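Local coordinates for 2-aminomuconate 6-semialdehyde dehydrogenase (Burkholderia cenocepacia, PDB 4U3W), which probably oxidises 2-aminomuconate 6-semialdehyde to 2-aminomuconate, using a nicotinamide cofactor as other members of the aldehyde dehydrogenase family do, at residues T146-A149 / D150-L154; I440-Q444 / L445-H449; V357-Y360 / F361-A364. All coordinates share one frame; numbering follows the deposited sequence.

Contact 1 of 3, residues T146-A149 / D150-L154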
loop_
_atom_site.group_PDB
_atom_site.type_symbol
_atom_site.label_atom_id
_atom_site.label_comp_id
_atom_site.label_asym_id
_atom_site.label_seq_id
_atom_site.Cartn_x
_atom_site.Cartn_y
_atom_site.Cartn_z
ATOM N N THR A 146 14.968 -9.328 -5.380
ATOM C CA THR A 146 15.811 -10.133 -4.465
ATOM C C THR A 146 17.270 -10.195 -4.954
ATOM O O THR A 146 17.539 -10.561 -6.102
ATOM C CB THR A 146 15.236 -11.574 -4.292
ATOM O OG1 THR A 146 13.865 -11.478 -3.891
ATOM C CG2 THR A 146 16.031 -12.390 -3.255
ATOM N N HIS A 147 18.199 -9.808 -4.072
ATOM C CA HIS A 147 19.633 -9.909 -4.333
ATOM C C HIS A 147 20.159 -11.020 -3.430
ATOM O O HIS A 147 20.313 -10.838 -2.215
ATOM C CB HIS A 147 20.320 -8.574 -4.061
ATOM C CG HIS A 147 19.662 -7.439 -4.765
ATOM N ND1 HIS A 147 19.986 -7.080 -6.054
ATOM C CD2 HIS A 147 18.629 -6.641 -4.395
ATOM C CE1 HIS A 147 19.204 -6.082 -6.436
ATOM N NE2 HIS A 147 18.371 -5.797 -5.448
ATOM N N ALA A 148 20.354 -12.198 -4.013
ATOM C CA ALA A 148 20.661 -13.387 -3.225
ATOM C C ALA A 148 22.144 -13.431 -2.870
ATOM O O ALA A 148 22.958 -12.737 -3.480
ATOM C CB ALA A 148 20.240 -14.645 -3.962
ATOM N N ALA A 149 22.471 -14.236 -1.860
ATOM C CA ALA A 149 23.837 -14.394 -1.354
ATOM C C ALA A 149 24.885 -14.686 -2.429
ATOM O O ALA A 149 25.990 -14.126 -2.385
ATOM C CB ALA A 149 23.859 -15.508 -0.313
ATOM N N ASP A 150 24.535 -15.550 -3.385
ATOM C CA ASP A 150 25.442 -15.976 -4.456
ATOM C C ASP A 150 25.605 -14.957 -5.592
ATOM O O ASP A 150 26.202 -15.257 -6.630
ATOM C CB ASP A 150 24.981 -17.337 -5.011
ATOM C CG ASP A 150 23.546 -17.317 -5.528
ATOM O OD1 ASP A 150 22.984 -16.200 -5.727
ATOM O OD2 ASP A 150 22.965 -18.422 -5.695
ATOM N N GLY A 151 25.055 -13.761 -5.399
ATOM C CA GLY A 151 25.162 -12.691 -6.374
ATOM C C GLY A 151 24.063 -12.646 -7.424
ATOM O O GLY A 151 23.973 -11.689 -8.199
ATOM N N SER A 152 23.180 -13.635 -7.439
ATOM C CA SER A 152 22.124 -13.633 -8.451
ATOM C C SER A 152 21.009 -12.636 -8.111
ATOM O O SER A 152 20.864 -12.245 -6.948
ATOM C CB SER A 152 21.544 -15.038 -8.612
ATOM O OG SER A 152 21.033 -15.515 -7.388
ATOM N N GLU A 153 20.211 -12.258 -9.113
ATOM C CA GLU A 153 19.110 -11.317 -8.875
ATOM C C GLU A 153 17.819 -11.911 -9.410
ATOM O O GLU A 153 17.801 -12.622 -10.428
ATOM C CB GLU A 153 19.364 -9.916 -9.504
ATOM C CG GLU A 153 18.241 -8.878 -9.095
ATOM C CD GLU A 153 18.380 -7.468 -9.702
ATOM O OE1 GLU A 153 19.444 -7.171 -10.305
ATOM O OE2 GLU A 153 17.391 -6.678 -9.606
ATOM N N LEU A 154 16.734 -11.660 -8.691
ATOM C CA LEU A 154 15.457 -12.245 -9.064
ATOM C C LEU A 154 14.421 -11.174 -8.913
ATOM O O LEU A 154 14.588 -10.250 -8.118
ATOM C CB LEU A 154 15.113 -13.465 -8.201
ATOM C CG LEU A 154 16.219 -14.519 -8.082
ATOM C CD1 LEU A 154 17.084 -14.347 -6.818
ATOM C CD2 LEU A 154 15.580 -15.897 -8.196
#
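Thr146 and Leu154 face each other as an antiparallel hydrogen-bonded pair, and the backbone bonds define this tight reversal. Thr146 N donates to Leu154 O at 2.9 Å in an almost perfectly straight bond (179°), and Leu154 N donates in turn to Thr146 O. A CA-H...O contact from Glu153 CA to the same Thr146 O (3.3 Å) adds to the pairing. Nearer the bend, Ala148 N gives to Ser152 O at 3.0 Å, while Gly151 N closes the type I turn on Ala148 O, approaching from well above the carbonyl plane.

Side-chain polarity braces the loop from within. Asp150 OD1 takes two bonds, from Ser152 N on its anti side and, at 2.7 Å, from Ser152 OG on its syn side; the first makes an Asx turn. With chi1 at 58°, Ser152 swings OG back toward that carboxylate. Ala148 CB rests against both Asp150 OD1 and Ser152 OG, each 3.6 Å away.

Packing splits between the two faces of the strands. On one, the His147 ring and the extended Glu153 side chain run alongside each other, CE1 of His147 lying 3.6 Å from CD of Glu153. On the other, Leu154 CD1 lies against Thr146 and Ala148, and Leu154 also packs on Val467 of a second subunit. Thr146 OG1 is hydrogen-bonded to Asn156 of its own chain and to Asp469 of that second subunit.

Together these features form a 3:5 beta hairpin, a type I turn followed by a G1 bulge at Gly151, at the tip of the projecting arm through which aldehyde dehydrogenases typically oligomerise.

Contact 2 of 3, residues I440-Q444 / L445-H449; sequences IWTTQ and LARGH
The oddity here is a long arginine side chain that turns back from a helix's first turn to the loop before it: Arg447 runs across Thr442, whose hydroxyl sits at the edge of the guanidinium, close to its plane. The setting is a beta-alpha-beta unit, in which strand 437-441 leads through a short loop into helix 445-452 and on to the parallel strand 459-462. Contact is made by the aliphatic part of the arginine, with Arg447 CD 3.4 Å from Thr442 OG1 and 3.9 Å from Thr442 CB. A bend at chi3 (-70°) turns the guanidinium off the line of its extended stem.

Its charge is answered elsewhere in the chain. NH2 of Arg447 forms a salt bridge with Glu422 and NH1 another with Asp284, and the group also makes a cation-pi contact with Phe282. Asp284 bonds to Thr442 OG1 too, so one carboxylate ties together the threonine and the arginine, and is likely to stabilise the positive charge of Arg447.

The loop is shaped by an ST turn: OG1 lies anti to the backbone N of Thr442 (chi1 179°), from where it accepts a 3.1 Å bond from Gln444 N. Gln444 occupies the N-cap position, and its CB packs against Arg447 CB at 3.9 Å. The other branch of Thr442, CG2, meets Gly448 CA at 3.8 Å, where the glycine brings the helix backbone itself close to the loop.

Further on, His449 reaches its own counterpart in a third subunit, placing this corner at an interface. Within the corner, Gly448 N donates to Gln444 O at 3.0 Å, closing the first helical turn.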
loop_
_atom_site.group_PDB
_atom_site.type_symbol
_atom_site.label_atom_id
_atom_site.label_comp_id
_atom_site.label_asym_id
_atom_site.label_seq_id
_atom_site.Cartn_x
_atom_site.Cartn_y
_atom_site.Cartn_z
ATOM N N ILE A 440 -19.349 3.233 21.501
ATOM C CA ILE A 440 -18.968 4.094 22.617
ATOM C C ILE A 440 -19.521 5.469 22.324
ATOM O O ILE A 440 -19.299 5.968 21.205
ATOM C CB ILE A 440 -17.400 4.239 22.716
ATOM C CG1 ILE A 440 -16.723 2.858 22.712
ATOM C CG2 ILE A 440 -16.957 5.122 23.888
ATOM C CD1 ILE A 440 -16.989 2.090 23.903
ATOM N N TRP A 441 -20.164 6.094 23.328
ATOM C CA TRP A 441 -20.735 7.418 23.212
ATOM C C TRP A 441 -20.004 8.347 24.176
ATOM O O TRP A 441 -20.066 8.154 25.401
ATOM C CB TRP A 441 -22.260 7.411 23.497
ATOM C CG TRP A 441 -22.955 6.623 22.473
ATOM C CD1 TRP A 441 -23.124 5.265 22.465
ATOM C CD2 TRP A 441 -23.548 7.116 21.259
ATOM N NE1 TRP A 441 -23.789 4.880 21.315
ATOM C CE2 TRP A 441 -24.035 5.994 20.547
ATOM C CE3 TRP A 441 -23.699 8.391 20.704
ATOM C CZ2 TRP A 441 -24.677 6.109 19.292
ATOM C CZ3 TRP A 441 -24.333 8.506 19.479
ATOM C CH2 TRP A 441 -24.825 7.377 18.790
ATOM N N THR A 442 -19.282 9.320 23.610
ATOM C CA THR A 442 -18.551 10.323 24.395
ATOM C C THR A 442 -18.269 11.545 23.520
ATOM O O THR A 442 -18.107 11.403 22.306
ATOM C CB THR A 442 -17.205 9.747 24.931
ATOM O OG1 THR A 442 -16.490 10.746 25.668
ATOM C CG2 THR A 442 -16.358 9.238 23.771
ATOM N N THR A 443 -18.192 12.729 24.127
ATOM C CA THR A 443 -17.742 13.897 23.373
ATOM C C THR A 443 -16.242 14.181 23.582
ATOM O O THR A 443 -15.714 15.164 23.029
ATOM C CB THR A 443 -18.513 15.168 23.794
ATOM O OG1 THR A 443 -18.363 15.312 25.196
ATOM C CG2 THR A 443 -19.998 15.054 23.478
ATOM N N GLN A 444 -15.547 13.362 24.379
ATOM C CA GLN A 444 -14.156 13.682 24.700
ATOM C C GLN A 444 -13.159 13.039 23.753
ATOM O O GLN A 444 -13.202 11.807 23.463
ATOM C CB GLN A 444 -13.856 13.298 26.151
ATOM C CG GLN A 444 -14.644 14.139 27.128
ATOM C CD GLN A 444 -14.241 15.609 27.178
ATOM O OE1 GLN A 444 -13.116 15.962 27.582
ATOM N NE2 GLN A 444 -15.194 16.490 26.826
ATOM N N LEU A 445 -12.272 13.882 23.229
ATOM C CA LEU A 445 -11.272 13.468 22.235
ATOM C C LEU A 445 -10.367 12.325 22.705
ATOM O O LEU A 445 -10.323 11.260 22.084
ATOM C CB LEU A 445 -10.391 14.676 21.828
ATOM C CG LEU A 445 -9.245 14.398 20.838
ATOM C CD1 LEU A 445 -9.753 13.982 19.404
ATOM C CD2 LEU A 445 -8.359 15.661 20.773
ATOM N N ALA A 446 -9.665 12.535 23.815
ATOM C CA ALA A 446 -8.731 11.533 24.313
ATOM C C ALA A 446 -9.457 10.227 24.688
ATOM O O ALA A 446 -9.037 9.127 24.296
ATOM C CB ALA A 446 -7.943 12.095 25.508
ATOM N N ARG A 447 -10.546 10.369 25.422
ATOM C CA ARG A 447 -11.311 9.221 25.845
ATOM C C ARG A 447 -11.809 8.325 24.681
ATOM O O ARG A 447 -11.713 7.079 24.752
ATOM C CB ARG A 447 -12.509 9.670 26.672
ATOM C CG ARG A 447 -13.120 8.487 27.302
ATOM C CD ARG A 447 -14.587 8.623 27.559
ATOM N NE ARG A 447 -14.983 9.562 28.595
ATOM C CZ ARG A 447 -14.635 9.516 29.877
ATOM N NH1 ARG A 447 -15.140 10.403 30.720
ATOM N NH2 ARG A 447 -13.768 8.622 30.319
ATOM N N GLY A 448 -12.362 8.950 23.637
ATOM C CA GLY A 448 -12.904 8.229 22.504
ATOM C C GLY A 448 -11.877 7.279 21.901
ATOM O O GLY A 448 -12.164 6.084 21.682
ATOM N N HIS A 449 -10.679 7.815 21.641
ATOM C CA HIS A 449 -9.603 7.032 21.019
ATOM C C HIS A 449 -8.959 6.026 21.997
ATOM O O HIS A 449 -8.720 4.866 21.624
ATOM C CB HIS A 449 -8.529 7.974 20.409
ATOM C CG HIS A 449 -9.051 8.773 19.252
ATOM N ND1 HIS A 449 -9.397 8.201 18.040
ATOM C CD2 HIS A 449 -9.302 10.103 19.131
ATOM C CE1 HIS A 449 -9.867 9.136 17.232
ATOM N NE2 HIS A 449 -9.812 10.307 17.870
#

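Contact 3 of 3, residues V357-Y360 / F361-A364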
loop_
_atom_site.group_PDB
_atom_site.type_symbol
_atom_site.label_atom_id
_atom_site.label_comp_id
_atom_site.label_asym_id
_atom_site.label_seq_id
_atom_site.Cartn_x
_atom_site.Cartn_y
_atom_site.Cartn_z
ATOM N N VAL A 357 -36.630 -16.738 21.960
ATOM C CA VAL A 357 -36.567 -15.384 22.595
ATOM C C VAL A 357 -37.474 -15.301 23.835
ATOM O O VAL A 357 -37.030 -14.843 24.890
ATOM C CB VAL A 357 -36.940 -14.266 21.593
ATOM C CG1 VAL A 357 -37.093 -12.893 22.292
ATOM C CG2 VAL A 357 -35.886 -14.180 20.472
ATOM N N LEU A 358 -38.712 -15.796 23.740
ATOM C CA LEU A 358 -39.610 -15.703 24.889
ATOM C C LEU A 358 -39.128 -16.577 26.062
ATOM O O LEU A 358 -39.379 -16.276 27.219
ATOM C CB LEU A 358 -41.050 -16.065 24.485
ATOM C CG LEU A 358 -41.706 -15.000 23.597
ATOM C CD1 LEU A 358 -43.070 -15.447 23.165
ATOM C CD2 LEU A 358 -41.833 -13.641 24.277
ATOM N N SER A 359 -38.395 -17.634 25.747
ATOM C CA SER A 359 -37.755 -18.447 26.770
ATOM C C SER A 359 -36.600 -17.717 27.458
ATOM O O SER A 359 -36.356 -17.884 28.665
ATOM C CB SER A 359 -37.242 -19.749 26.153
ATOM O OG SER A 359 -36.545 -20.481 27.127
ATOM N N TYR A 360 -35.853 -16.911 26.708
ATOM C CA TYR A 360 -34.905 -16.033 27.383
ATOM C C TYR A 360 -35.623 -14.985 28.209
ATOM O O TYR A 360 -35.120 -14.590 29.269
ATOM C CB TYR A 360 -33.969 -15.330 26.392
ATOM C CG TYR A 360 -32.766 -16.178 26.088
ATOM C CD1 TYR A 360 -31.766 -16.348 27.037
ATOM C CD2 TYR A 360 -32.622 -16.810 24.862
ATOM C CE1 TYR A 360 -30.671 -17.135 26.787
ATOM C CE2 TYR A 360 -31.517 -17.597 24.601
ATOM C CZ TYR A 360 -30.547 -17.751 25.567
ATOM O OH TYR A 360 -29.428 -18.521 25.322
ATOM N N PHE A 361 -36.777 -14.513 27.739
ATOM C CA PHE A 361 -37.480 -13.470 28.500
ATOM C C PHE A 361 -37.876 -14.021 29.856
ATOM O O PHE A 361 -37.717 -13.335 30.875
ATOM C CB PHE A 361 -38.718 -12.958 27.766
ATOM C CG PHE A 361 -38.400 -11.978 26.651
ATOM C CD1 PHE A 361 -37.097 -11.774 26.240
ATOM C CD2 PHE A 361 -39.408 -11.274 26.021
ATOM C CE1 PHE A 361 -36.824 -10.897 25.223
ATOM C CE2 PHE A 361 -39.137 -10.399 25.032
ATOM C CZ PHE A 361 -37.846 -10.211 24.623
ATOM N N ARG A 362 -38.350 -15.277 29.872
ATOM C CA ARG A 362 -38.664 -15.937 31.129
ATOM C C ARG A 362 -37.401 -16.172 31.962
ATOM O O ARG A 362 -37.413 -15.991 33.183
ATOM C CB ARG A 362 -39.413 -17.280 30.891
ATOM C CG ARG A 362 -40.810 -17.107 30.296
ATOM C CD ARG A 362 -41.655 -18.407 30.293
ATOM N NE ARG A 362 -41.088 -19.493 29.496
ATOM C CZ ARG A 362 -41.204 -19.594 28.170
ATOM N NH1 ARG A 362 -41.844 -18.656 27.473
ATOM N NH2 ARG A 362 -40.667 -20.635 27.536
ATOM N N LEU A 363 -36.302 -16.579 31.323
ATOM C CA LEU A 363 -35.052 -16.774 32.079
ATOM C C LEU A 363 -34.541 -15.485 32.758
ATOM O O LEU A 363 -34.088 -15.541 33.908
ATOM C CB LEU A 363 -33.959 -17.339 31.169
ATOM C CG LEU A 363 -32.609 -17.529 31.848
ATOM C CD1 LEU A 363 -32.689 -18.502 33.012
ATOM C CD2 LEU A 363 -31.519 -17.918 30.869
ATOM N N ALA A 364 -34.603 -14.338 32.058
ATOM C CA ALA A 364 -34.189 -13.052 32.652
ATOM C C ALA A 364 -34.955 -12.786 33.932
ATOM O O ALA A 364 -34.364 -12.404 34.956
ATOM C CB ALA A 364 -34.385 -11.872 31.671
#
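Val357 meets Phe361 one turn further along the helix, and the two side chains run side by side in the same direction. The valine's CG1, set anti to its own backbone N (chi1 171°), lies over one face of the phenyl ring, 3.9 Å from the centroid of the Phe361 ring, in a CH-pi contact. The backbones of the same pair are joined as well, Phe361 N donating to Val357 O at 2.9 Å.

Leu358 comes at the same ring obliquely, its CD2 3.8 Å from Phe361 CD2. Its carbonyl accepts the backbone bond from Arg362 N.

Ser359 offers its backbone and CB to the arginine's flat group: bent at chi3 (-62°), the Arg362 side chain folds back until Ser359 CA lies over one face of the guanidinium, toward its rim, and NH2 of Arg362 is 3.8 Å from Ser359 CB. Ser359 O takes Leu363 N.

Tyr360 lies alongside Leu363, with Tyr360 CD1 4.1 Å from Leu363 CD2, while its hydroxyl is bound by Glu407. The last backbone bond here runs from Ala364 N to Tyr360 O at 2.8 Å.

The chemistry implies an amphipathic helix. Phe361, its ring nearly perpendicular to that of Trp395, and Ala364 pack on strand 393-396, Tyr360 and Leu363 reach helix 403-406, and the charged Arg362 lies along the exposed side of the helix.

In sequence, contact 3 falls between contacts 1 and 2. Contacts 2 and 3 belong to the part of the fold built on one seven-stranded sheet: strand 437-441 of contact 2 and strand 393-396, on which the helix of contact 3 packs, are both members, yet the contact centres lie 34 Å apart. Contact 1 joins the ends of strands 141-147 and 153-169 of the eight-stranded sheet, its centre about 51 Å from that of contact 2 and about 67 Å from that of contact 3, across the chain's centre. Contacts 1 and 2, though distant, both lie at subunit interfaces of the four-chain assembly, where His449 bonds to Tyr157 of a second subunit; no other chain touches contact 3.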